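Local structure of antibiotic biosynthesis monooxygenase (Thermus thermophilus, 1IUJ) at residues Q17-F22 with V40-N45; R27-M32 with T54-E59. The protein probably acts as a monooxygenase and binds zinc ions as a dimeric protein. All coordinates share one frame; numbering follows the deposited sequence.

Contact 1. Residues Q17-F22 with V40-N45; sequences QFEEAF and VLRPKN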
loop_
_atom_site.group_PDB
_atom_site.type_symbol
_atom_site.label_atom_id
_atom_site.label_comp_id
_atom_site.label_asym_id
_atom_site.label_seq_id
_atom_site.Cartn_x
_atom_site.Cartn_y
_atom_site.Cartn_z
ATOM N N GLN B 17 2.906 -19.518 -8.467
ATOM C CA GLN B 17 3.404 -19.202 -9.783
ATOM C C GLN B 17 3.456 -17.687 -9.993
ATOM O O GLN B 17 4.424 -17.185 -10.575
ATOM C CB GLN B 17 2.570 -19.872 -10.875
ATOM C CG GLN B 17 3.264 -19.856 -12.222
ATOM C CD GLN B 17 2.317 -20.061 -13.379
ATOM O OE1 GLN B 17 1.240 -20.623 -13.211
ATOM N NE2 GLN B 17 2.710 -19.586 -14.558
ATOM N N PHE B 18 2.427 -16.982 -9.504
ATOM C CA PHE B 18 2.392 -15.527 -9.563
ATOM C C PHE B 18 3.599 -14.962 -8.824
ATOM O O PHE B 18 4.295 -14.102 -9.347
ATOM C CB PHE B 18 1.089 -14.984 -8.949
ATOM C CG PHE B 18 1.082 -13.502 -8.794
ATOM C CD1 PHE B 18 0.706 -12.707 -9.850
ATOM C CD2 PHE B 18 1.493 -12.896 -7.594
ATOM C CE1 PHE B 18 0.708 -11.326 -9.739
ATOM C CE2 PHE B 18 1.508 -11.520 -7.458
ATOM C CZ PHE B 18 1.111 -10.725 -8.543
ATOM N N GLU B 19 3.856 -15.455 -7.615
ATOM C CA GLU B 19 4.987 -14.950 -6.833
ATOM C C GLU B 19 6.334 -15.207 -7.526
ATOM O O GLU B 19 7.213 -14.337 -7.525
ATOM C CB GLU B 19 4.970 -15.540 -5.416
ATOM C CG GLU B 19 3.874 -14.953 -4.524
ATOM C CD GLU B 19 3.941 -15.440 -3.091
ATOM O OE1 GLU B 19 5.044 -15.823 -2.617
ATOM O OE2 GLU B 19 2.888 -15.419 -2.427
ATOM N N GLU B 20 6.461 -16.397 -8.121
ATOM C CA GLU B 20 7.687 -16.848 -8.790
ATOM C C GLU B 20 7.895 -15.967 -10.002
ATOM O O GLU B 20 8.995 -15.465 -10.233
ATOM C CB GLU B 20 7.538 -18.316 -9.232
ATOM C CG GLU B 20 8.750 -19.223 -8.997
ATOM C CD GLU B 20 8.416 -20.728 -9.077
ATOM O OE1 GLU B 20 9.344 -21.554 -9.314
ATOM O OE2 GLU B 20 7.227 -21.102 -8.917
ATOM N N ALA B 21 6.816 -15.745 -10.751
ATOM C CA ALA B 21 6.840 -14.855 -11.901
ATOM C C ALA B 21 7.171 -13.412 -11.495
ATOM O O ALA B 21 7.989 -12.754 -12.142
ATOM C CB ALA B 21 5.517 -14.933 -12.679
ATOM N N PHE B 22 6.571 -12.913 -10.416
ATOM C CA PHE B 22 6.854 -11.549 -9.985
ATOM C C PHE B 22 8.212 -11.280 -9.312
ATOM O O PHE B 22 8.666 -10.123 -9.212
ATOM C CB PHE B 22 5.741 -10.932 -9.149
ATOM C CG PHE B 22 5.766 -9.454 -9.225
ATOM C CD1 PHE B 22 4.814 -8.760 -9.965
ATOM C CD2 PHE B 22 6.832 -8.744 -8.643
ATOM C CE1 PHE B 22 4.896 -7.378 -10.055
ATOM C CE2 PHE B 22 6.937 -7.354 -8.743
ATOM C CZ PHE B 22 5.959 -6.680 -9.454
ATOM N N VAL B 40 5.868 -7.081 -2.689
ATOM C CA VAL B 40 4.739 -7.855 -3.132
ATOM C C VAL B 40 4.013 -8.342 -1.883
ATOM O O VAL B 40 4.622 -8.903 -0.966
ATOM C CB VAL B 40 5.164 -9.046 -4.006
ATOM C CG1 VAL B 40 3.914 -9.802 -4.508
ATOM C CG2 VAL B 40 6.102 -8.589 -5.176
ATOM N N LEU B 41 2.720 -8.073 -1.845
ATOM C CA LEU B 41 1.912 -8.224 -0.627
ATOM C C LEU B 41 0.817 -9.253 -0.848
ATOM O O LEU B 41 -0.052 -9.092 -1.697
ATOM C CB LEU B 41 1.306 -6.856 -0.257
ATOM C CG LEU B 41 2.254 -5.719 -0.014
ATOM C CD1 LEU B 41 1.473 -4.449 0.275
ATOM C CD2 LEU B 41 3.230 -5.993 1.137
ATOM N N ARG B 42 0.884 -10.353 -0.087
ATOM C CA ARG B 42 -0.130 -11.409 -0.171
ATOM C C ARG B 42 -1.291 -11.077 0.773
ATOM O O ARG B 42 -1.028 -10.751 1.944
ATOM C CB ARG B 42 0.478 -12.757 0.263
ATOM C CG ARG B 42 -0.472 -13.958 0.130
ATOM C CD ARG B 42 0.132 -15.250 0.660
ATOM N NE ARG B 42 0.514 -15.107 2.055
ATOM C CZ ARG B 42 1.537 -15.743 2.620
ATOM N NH1 ARG B 42 2.276 -16.604 1.917
ATOM N NH2 ARG B 42 1.816 -15.524 3.898
ATOM N N PRO B 43 -2.533 -11.165 0.299
ATOM C CA PRO B 43 -3.693 -10.795 1.118
ATOM C C PRO B 43 -3.892 -11.789 2.252
ATOM O O PRO B 43 -3.602 -12.969 2.098
ATOM C CB PRO B 43 -4.855 -10.857 0.131
ATOM C CG PRO B 43 -4.415 -11.947 -0.904
ATOM C CD PRO B 43 -2.941 -11.653 -1.045
ATOM N N LYS B 44 -4.395 -11.317 3.380
ATOM C CA LYS B 44 -4.760 -12.218 4.473
ATOM C C LYS B 44 -5.845 -13.219 4.043
ATOM O O LYS B 44 -5.774 -14.426 4.397
ATOM C CB LYS B 44 -5.213 -11.401 5.703
ATOM C CG LYS B 44 -5.468 -12.251 6.951
ATOM C CD LYS B 44 -4.423 -11.995 8.050
ATOM C CE LYS B 44 -3.167 -12.855 7.917
ATOM N NZ LYS B 44 -2.110 -12.184 7.079
ATOM N N ASN B 45 -6.826 -12.733 3.288
ATOM C CA ASN B 45 -7.888 -13.584 2.737
ATOM C C ASN B 45 -7.625 -13.824 1.251
ATOM O O ASN B 45 -7.521 -12.854 0.491
ATOM C CB ASN B 45 -9.262 -12.924 2.962
ATOM C CG ASN B 45 -10.349 -13.419 1.990
ATOM O OD1 ASN B 45 -10.447 -14.607 1.668
ATOM N ND2 ASN B 45 -11.160 -12.486 1.512
#

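Contact 2. Residues R27-M32 with T54-E59; sequences RLVDRM and TLWESE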
loop_
_atom_site.group_PDB
_atom_site.type_symbol
_atom_site.label_atom_id
_atom_site.label_comp_id
_atom_site.label_asym_id
_atom_site.label_seq_id
_atom_site.Cartn_x
_atom_site.Cartn_y
_atom_site.Cartn_z
ATOM N N ARG B 27 13.339 -7.979 -10.142
ATOM C CA ARG B 27 14.734 -7.975 -10.602
ATOM C C ARG B 27 14.986 -6.924 -11.698
ATOM O O ARG B 27 16.002 -6.232 -11.678
ATOM C CB ARG B 27 15.175 -9.375 -11.066
ATOM C CG ARG B 27 15.529 -10.299 -9.899
ATOM C CD ARG B 27 15.571 -11.777 -10.252
ATOM N NE ARG B 27 16.901 -12.255 -10.622
ATOM C CZ ARG B 27 17.225 -12.756 -11.816
ATOM N NH1 ARG B 27 18.469 -13.178 -12.036
ATOM N NH2 ARG B 27 16.317 -12.843 -12.792
ATOM N N LEU B 28 14.050 -6.793 -12.631
ATOM C CA LEU B 28 14.229 -5.896 -13.774
ATOM C C LEU B 28 14.072 -4.411 -13.420
ATOM O O LEU B 28 14.596 -3.555 -14.137
ATOM C CB LEU B 28 13.268 -6.274 -14.913
ATOM C CG LEU B 28 13.625 -7.518 -15.728
ATOM C CD1 LEU B 28 12.416 -8.077 -16.415
ATOM C CD2 LEU B 28 14.707 -7.175 -16.752
ATOM N N VAL B 29 13.356 -4.109 -12.335
ATOM C CA VAL B 29 13.119 -2.719 -11.909
ATOM C C VAL B 29 14.233 -2.157 -11.014
ATOM O O VAL B 29 14.297 -0.953 -10.787
ATOM C CB VAL B 29 11.742 -2.563 -11.211
ATOM C CG1 VAL B 29 11.767 -3.110 -9.782
ATOM C CG2 VAL B 29 11.261 -1.100 -11.236
ATOM N N ASP B 30 15.127 -3.021 -10.525
ATOM C CA ASP B 30 16.172 -2.587 -9.564
ATOM C C ASP B 30 17.123 -1.458 -9.993
ATOM O O ASP B 30 17.480 -0.590 -9.181
ATOM C CB ASP B 30 16.996 -3.788 -9.080
ATOM C CG ASP B 30 16.293 -4.566 -7.983
ATOM O OD1 ASP B 30 16.836 -5.609 -7.543
ATOM O OD2 ASP B 30 15.197 -4.222 -7.490
ATOM N N ARG B 31 17.556 -1.468 -11.246
ATOM C CA ARG B 31 18.529 -0.475 -11.688
ATOM C C ARG B 31 17.825 0.787 -12.168
ATOM O O ARG B 31 18.470 1.752 -12.580
ATOM C CB ARG B 31 19.434 -1.050 -12.781
ATOM C CG ARG B 31 20.812 -1.478 -12.273
ATOM C CD ARG B 31 21.371 -2.732 -12.939
ATOM N NE ARG B 31 22.654 -2.488 -13.594
ATOM C CZ ARG B 31 23.503 -3.442 -13.967
ATOM N NH1 ARG B 31 23.222 -4.716 -13.737
ATOM N NH2 ARG B 31 24.647 -3.122 -14.563
ATOM N N MET B 32 16.491 0.776 -12.118
ATOM C CA MET B 32 15.723 1.842 -12.741
ATOM C C MET B 32 15.953 3.178 -12.051
ATOM O O MET B 32 15.874 3.281 -10.835
ATOM C CB MET B 32 14.220 1.509 -12.814
ATOM C CG MET B 32 13.855 0.366 -13.757
ATOM S SD MET B 32 14.434 0.607 -15.436
ATOM C CE MET B 32 13.788 2.323 -15.824
ATOM N N THR B 54 4.952 -0.185 -5.281
ATOM C CA THR B 54 6.250 0.277 -5.753
ATOM C C THR B 54 6.430 1.727 -5.412
ATOM O O THR B 54 5.498 2.530 -5.582
ATOM C CB THR B 54 6.364 0.065 -7.251
ATOM O OG1 THR B 54 6.125 -1.317 -7.565
ATOM C CG2 THR B 54 7.836 0.342 -7.725
ATOM N N LEU B 55 7.587 2.037 -4.829
ATOM C CA LEU B 55 7.929 3.386 -4.377
ATOM C C LEU B 55 8.914 3.994 -5.351
ATOM O O LEU B 55 9.922 3.364 -5.678
ATOM C CB LEU B 55 8.588 3.324 -2.991
ATOM C CG LEU B 55 7.692 3.197 -1.760
ATOM C CD1 LEU B 55 6.822 1.934 -1.813
ATOM C CD2 LEU B 55 8.633 3.193 -0.530
ATOM N N TRP B 56 8.613 5.208 -5.797
ATOM C CA TRP B 56 9.419 5.928 -6.807
ATOM C C TRP B 56 9.784 7.323 -6.314
ATOM O O TRP B 56 9.039 7.941 -5.555
ATOM C CB TRP B 56 8.547 6.091 -8.072
ATOM C CG TRP B 56 8.276 4.781 -8.811
ATOM C CD1 TRP B 56 7.128 4.036 -8.808
ATOM C CD2 TRP B 56 9.169 4.137 -9.718
ATOM N NE1 TRP B 56 7.278 2.929 -9.614
ATOM C CE2 TRP B 56 8.519 2.980 -10.202
ATOM C CE3 TRP B 56 10.466 4.421 -10.171
ATOM C CZ2 TRP B 56 9.135 2.094 -11.099
ATOM C CZ3 TRP B 56 11.075 3.537 -11.065
ATOM C CH2 TRP B 56 10.405 2.407 -11.523
ATOM N N GLU B 57 10.922 7.860 -6.779
ATOM C CA GLU B 57 11.292 9.234 -6.428
ATOM C C GLU B 57 10.269 10.267 -6.912
ATOM O O GLU B 57 10.079 11.312 -6.277
ATOM C CB GLU B 57 12.665 9.551 -7.052
ATOM C CG GLU B 57 13.303 10.846 -6.638
ATOM C CD GLU B 57 14.286 10.605 -5.519
ATOM O OE1 GLU B 57 13.824 10.533 -4.360
ATOM O OE2 GLU B 57 15.510 10.451 -5.804
ATOM N N SER B 58 9.609 9.961 -8.037
ATOM C CA SER B 58 8.634 10.852 -8.648
ATOM C C SER B 58 7.728 10.119 -9.591
ATOM O O SER B 58 8.057 9.036 -10.049
ATOM C CB SER B 58 9.328 11.973 -9.428
ATOM O OG SER B 58 9.982 11.466 -10.601
ATOM N N GLU B 59 6.601 10.746 -9.928
ATOM C CA GLU B 59 5.740 10.221 -10.968
ATOM C C GLU B 59 6.480 10.086 -12.322
ATOM O O GLU B 59 6.274 9.112 -13.046
ATOM C CB GLU B 59 4.479 11.079 -11.066
ATOM C CG GLU B 59 3.496 10.593 -12.123
ATOM C CD GLU B 59 2.217 11.411 -12.163
ATOM O OE1 GLU B 59 2.015 12.349 -11.355
ATOM O OE2 GLU B 59 1.431 11.117 -13.053
#

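Contact 1. Residues Q17-F22 with V40-N45
Residues 17-22 of helix 15-29, which carry F18, E19 and F22, run antiparallel to strand 40-43, which presents V40 and R42, at 172° between the two directions and 10.7 Å between the axes. At that spacing the backbones stay apart, E19 CA and V40 CA being 8.0 Å from each other, and side chains do all the joining. V40 is the centre, its two methyls going to different rings. CG2 comes obliquely upon F22, 3.5 Å from F22 CD2, whereas CG1 sits at the edge of the F18 ring, near its plane, 4.2 Å from F18 CE2. Both phenylalanines, one helical turn apart, set CG trans to the backbone N (chi1 171° in F18), which carries their rings from the helix toward the sheet. A branched valine suits the spot: it is short, beta-branched and so favoured in a strand, and offers one methyl to each ring. F22 goes on to V52 and F18 to the ring of Y50, so the next strand shares the layer. On the side of R42, which is exposed, the contact turns polar. E19, extended beyond CG, brings OE2 to 4.1 Å from R42 CD, and its hydrogen bond is made with Y50 OH. The same OE2 stays 4.5 Å from R42 NH1, too far for a salt bridge. E19 also packs on V98 of the second subunit, and strand 40-43 pairs with an antiparallel strand of that subunit, carrying the sheet across the interface. Cohesion here is therefore mainly hydrophobic, the glutamate-arginine attraction probably adding only modest electrostatic help.

Contact 2. Residues R27-M32 with T54-E59
The benzene half of the W56 indole meets M32 at its edge, near the ring plane, and V29 obliquely; the ring of W65, from helix 59-66, also meets it, with planes about 35° apart. V29 makes the closer approach, its CG2 lying 3.6 Å from W56 CH2 and 3.8 Å from W56 CZ2. A chi1 of 76° wedges the other methyl, CG1, between backbone N and carbonyl carbon and turns CG2 to the tryptophan. M32 uses its CB, 4.1 Å from W56 CH2. The two residues are brought to the same ring by a type I turn, closed by a backbone hydrogen bond from M32 N to V29 O, 3.1 Å. In the ferredoxin-like fold, helix 15-29 links strands 2-8 and 35-43, and strand 50-56 lies between them in the sheet; a long, flat tryptophan near the end of that middle strand spans the gap to the end of the helix, the length of the indole bringing its benzene half to V29 and M32. Just beyond it, S58 N-caps helix 59-66, its OG accepting a hydrogen bond from A61 N, a task well served by a short hydroxyl side chain.

Overall arrangement
Helix 15-29 takes part in both contacts, its earlier turns in contact 1 and its last in contact 2, each time facing the same antiparallel sheet, through neighbouring strands 35-43 and 50-56. They are two separate places where the helix packs on the sheet, centres 19 Å apart, nearest atoms about 5 Å apart. Zinc is nearer contact 1: the F22 side chain is about 7 Å from a bound zinc ion and about 7 Å from the side chain of H75. In contact 2 the W56 side chain is about 11 Å from a bound zinc ion and about 9 Å from that of E60, and M32's about 9 Å from that of E67. H75, E60 and E67 are zinc-binding residues of the protein, though none binds zinc in this chain.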